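Local coordinates for thiamine pyrophosphokinase (Bacillus subtilis, PDB 3LM8), which catalyses the ATP-dependent pyrophosphorylation of thiamine, giving thiamine diphosphate and AMP, and serves in thiamine salvage, at residues G50-I55 / L70-A75. The protein carries 1 engineered substitution. Numbering follows the deposited sequence.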
ATOM      1  N   GLY A  50      12.795  12.696  -0.632  1.00 24.80           N
ATOM      2  CA  GLY A  50      12.252  13.681  -1.551  1.00 23.84           C
ATOM      3  C   GLY A  50      12.876  15.042  -1.343  1.00 24.18           C
ATOM      4  O   GLY A  50      13.840  15.186  -0.590  1.00 33.87           O
ATOM      5  N   ASP A  51      12.338  16.045  -2.023  1.00 15.60           N
ATOM      6  CA  ASP A  51      12.845  17.405  -1.888  1.00 25.99           C
ATOM      7  C   ASP A  51      11.744  18.276  -1.310  1.00 18.77           C
ATOM      8  O   ASP A  51      10.675  17.779  -0.948  1.00 17.32           O
ATOM      9  CB  ASP A  51      13.279  17.959  -3.245  1.00 39.85           C
ATOM     10  CG  ASP A  51      12.184  17.870  -4.280  1.00 45.78           C
ATOM     11  OD1 ASP A  51      11.072  18.365  -4.000  1.00 36.87           O
ATOM     12  OD2 ASP A  51      12.431  17.306  -5.369  1.00 49.71           O
ATOM     13  N   PHE A  52      11.990  19.573  -1.248  1.00 22.21           N
ATOM     14  CA  PHE A  52      11.004  20.476  -0.688  1.00 27.37           C
ATOM     15  C   PHE A  52      10.278  21.337  -1.705  1.00 32.67           C
ATOM     16  O   PHE A  52       9.426  22.131  -1.316  1.00 37.77           O
ATOM     17  CB  PHE A  52      11.659  21.396   0.354  1.00 27.69           C
ATOM     18  CG  PHE A  52      12.226  20.667   1.546  1.00 39.51           C
ATOM     19  CD1 PHE A  52      13.446  20.002   1.461  1.00 34.57           C
ATOM     20  CD2 PHE A  52      11.514  20.604   2.741  1.00 43.76           C
ATOM     21  CE1 PHE A  52      13.943  19.282   2.550  1.00 37.37           C
ATOM     22  CE2 PHE A  52      12.000  19.887   3.831  1.00 41.79           C
ATOM     23  CZ  PHE A  52      13.215  19.224   3.736  1.00 35.69           C
ATOM     24  N   ASP A  53      10.575  21.199  -2.996  1.00 26.55           N
ATOM     25  CA  ASP A  53       9.904  22.078  -3.950  1.00 36.26           C
ATOM     26  C   ASP A  53       8.396  21.958  -3.936  1.00 33.72           C
ATOM     27  O   ASP A  53       7.700  22.743  -4.578  1.00 40.40           O
ATOM     28  CB  ASP A  53      10.463  21.944  -5.395  1.00 41.69           C
ATOM     29  CG  ASP A  53      10.584  20.503  -5.882  1.00 49.08           C
ATOM     30  OD1 ASP A  53       9.600  19.740  -5.796  1.00 57.88           O
ATOM     31  OD2 ASP A  53      11.673  20.142  -6.383  1.00 46.72           O
ATOM     32  N   SER A  54       7.884  21.001  -3.170  1.00 44.66           N
ATOM     33  CA  SER A  54       6.437  20.826  -3.075  1.00 47.34           C
ATOM     34  C   SER A  54       5.900  21.294  -1.714  1.00 44.52           C
ATOM     35  O   SER A  54       4.706  21.564  -1.573  1.00 41.08           O
ATOM     36  CB  SER A  54       6.059  19.364  -3.318  1.00 50.13           C
ATOM     37  OG  SER A  54       4.670  19.242  -3.584  1.00 54.96           O
ATOM     38  N   ILE A  55       6.779  21.390  -0.717  1.00 41.93           N
ATOM     39  CA  ILE A  55       6.361  21.847   0.608  1.00 37.44           C
ATOM     40  C   ILE A  55       6.512  23.369   0.719  1.00 28.73           C
ATOM     41  O   ILE A  55       7.334  23.974   0.032  1.00 41.81           O
ATOM     42  CB  ILE A  55       7.174  21.163   1.730  1.00 43.94           C
ATOM     43  CG1 ILE A  55       8.628  21.624   1.686  1.00 60.93           C
ATOM     44  CG2 ILE A  55       7.100  19.645   1.579  1.00 31.67           C
ATOM     45  CD1 ILE A  55       8.892  22.915   2.439  1.00 69.20           C
ATOM     46  N   LEU A  70      16.262  15.507  11.433  1.00 26.84           N
ATOM     47  CA  LEU A  70      15.574  14.740  10.414  1.00 34.07           C
ATOM     48  C   LEU A  70      16.385  14.737   9.123  1.00 36.34           C
ATOM     49  O   LEU A  70      16.517  15.765   8.461  1.00 31.20           O
ATOM     50  CB  LEU A  70      14.194  15.340  10.138  1.00 43.72           C
ATOM     51  CG  LEU A  70      13.480  14.833   8.872  1.00 44.35           C
ATOM     52  CD1 LEU A  70      13.475  13.296   8.836  1.00 31.48           C
ATOM     53  CD2 LEU A  70      12.055  15.394   8.835  1.00 42.47           C
ATOM     54  N   HIS A  71      16.942  13.588   8.761  1.00 34.28           N
ATOM     55  CA  HIS A  71      17.700  13.522   7.526  1.00 28.86           C
ATOM     56  C   HIS A  71      16.749  13.320   6.350  1.00 38.55           C
ATOM     57  O   HIS A  71      15.798  12.551   6.447  1.00 25.59           O
ATOM     58  CB  HIS A  71      18.685  12.369   7.536  1.00 26.36           C
ATOM     59  CG  HIS A  71      19.486  12.285   6.279  1.00 42.52           C
ATOM     60  ND1 HIS A  71      19.787  11.091   5.663  1.00 49.59           N
ATOM     61  CD2 HIS A  71      20.013  13.258   5.498  1.00 40.77           C
ATOM     62  CE1 HIS A  71      20.462  11.331   4.552  1.00 47.75           C
ATOM     63  NE2 HIS A  71      20.612  12.638   4.429  1.00 45.76           N
ATOM     64  N   VAL A  72      17.027  13.992   5.237  1.00 41.19           N
ATOM     65  CA  VAL A  72      16.193  13.891   4.045  1.00 25.59           C
ATOM     66  C   VAL A  72      16.996  13.409   2.841  1.00 37.25           C
ATOM     67  O   VAL A  72      17.921  14.097   2.403  1.00 47.55           O
ATOM     68  CB  VAL A  72      15.582  15.258   3.693  1.00 21.12           C
ATOM     69  CG1 VAL A  72      14.654  15.117   2.500  1.00 21.46           C
ATOM     70  CG2 VAL A  72      14.853  15.826   4.898  1.00 11.69           C
ATOM     71  N   TYR A  73      16.642  12.238   2.310  1.00 33.72           N
ATOM     72  CA  TYR A  73      17.332  11.680   1.148  1.00 24.02           C
ATOM     73  C   TYR A  73      16.692  12.196  -0.132  1.00 18.76           C
ATOM     74  O   TYR A  73      15.494  12.047  -0.332  1.00 12.90           O
ATOM     75  CB  TYR A  73      17.263  10.156   1.141  1.00 29.99           C
ATOM     76  CG  TYR A  73      17.967   9.478   2.290  1.00 45.26           C
ATOM     77  CD1 TYR A  73      17.490   9.607   3.594  1.00 54.62           C
ATOM     78  CD2 TYR A  73      19.098   8.693   2.074  1.00 44.03           C
ATOM     79  CE1 TYR A  73      18.116   8.972   4.658  1.00 56.91           C
ATOM     80  CE2 TYR A  73      19.736   8.051   3.138  1.00 57.79           C
ATOM     81  CZ  TYR A  73      19.238   8.198   4.429  1.00 60.89           C
ATOM     82  OH  TYR A  73      19.865   7.599   5.499  1.00 62.71           O
ATOM     83  N   GLN A  74      17.492  12.783  -1.016  1.00 32.21           N
ATOM     84  CA  GLN A  74      16.936  13.320  -2.246  1.00 35.46           C
ATOM     85  C   GLN A  74      16.878  12.280  -3.348  1.00 33.06           C
ATOM     86  O   GLN A  74      17.640  11.309  -3.341  1.00 40.63           O
ATOM     87  CB  GLN A  74      17.753  14.527  -2.706  1.00 45.27           C
ATOM     88  CG  GLN A  74      16.907  15.760  -3.008  1.00 62.64           C
ATOM     89  CD  GLN A  74      15.951  15.563  -4.184  1.00 73.38           C
ATOM     90  OE1 GLN A  74      15.009  14.757  -4.124  1.00 66.45           O
ATOM     91  NE2 GLN A  74      16.191  16.306  -5.264  1.00 76.88           N
ATOM     92  N   ALA A  75      15.963  12.493  -4.289  1.00 38.86           N
ATOM     93  CA  ALA A  75      15.773  11.591  -5.420  1.00 58.47           C
ATOM     94  C   ALA A  75      16.657  11.994  -6.600  1.00 61.33           C
ATOM     95  O   ALA A  75      17.351  13.010  -6.540  1.00 63.17           O
ATOM     96  CB  ALA A  75      14.309  11.596  -5.843  1.00 65.26           C
TER
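At the edge of the parallel part of the mixed sheet in the catalytic domain, the end of outermost strand 71-73 meets the loop that leaves neighbouring strand 47-49. G50 N donates to Y73 O at 2.8 Å; its N-H...O angle of 163° marks a nearly straight bond, and the pairing of Y73 with A48 carries the same backbone link back into strand 47-49. Beyond it, the Q74 side chain, bent at chi2, brings its amide against D51 and the G50 carbonyl carbon: its CD lies 3.7 Å from D51 CB, and the D51 carboxylate and Q74 amide planes stand 72° apart. The D51 side chain also lies about 4 Å from a bound magnesium ion. Helix 57-66 makes the crossover between the two parallel strands, and 50-55 is the loop leading into it, with a type I turn at F52-I55 closed by I55 N to F52 O at 2.8 Å. F52 CZ touches V72 CG2 at 3.9 Å, the methyl approaching the ring obliquely, while R60 from the helix makes a cation-pi contact with the same ring. The other V72 methyl, CG1, lies anti to the backbone N (chi1 -177°) and is directed at G50 O.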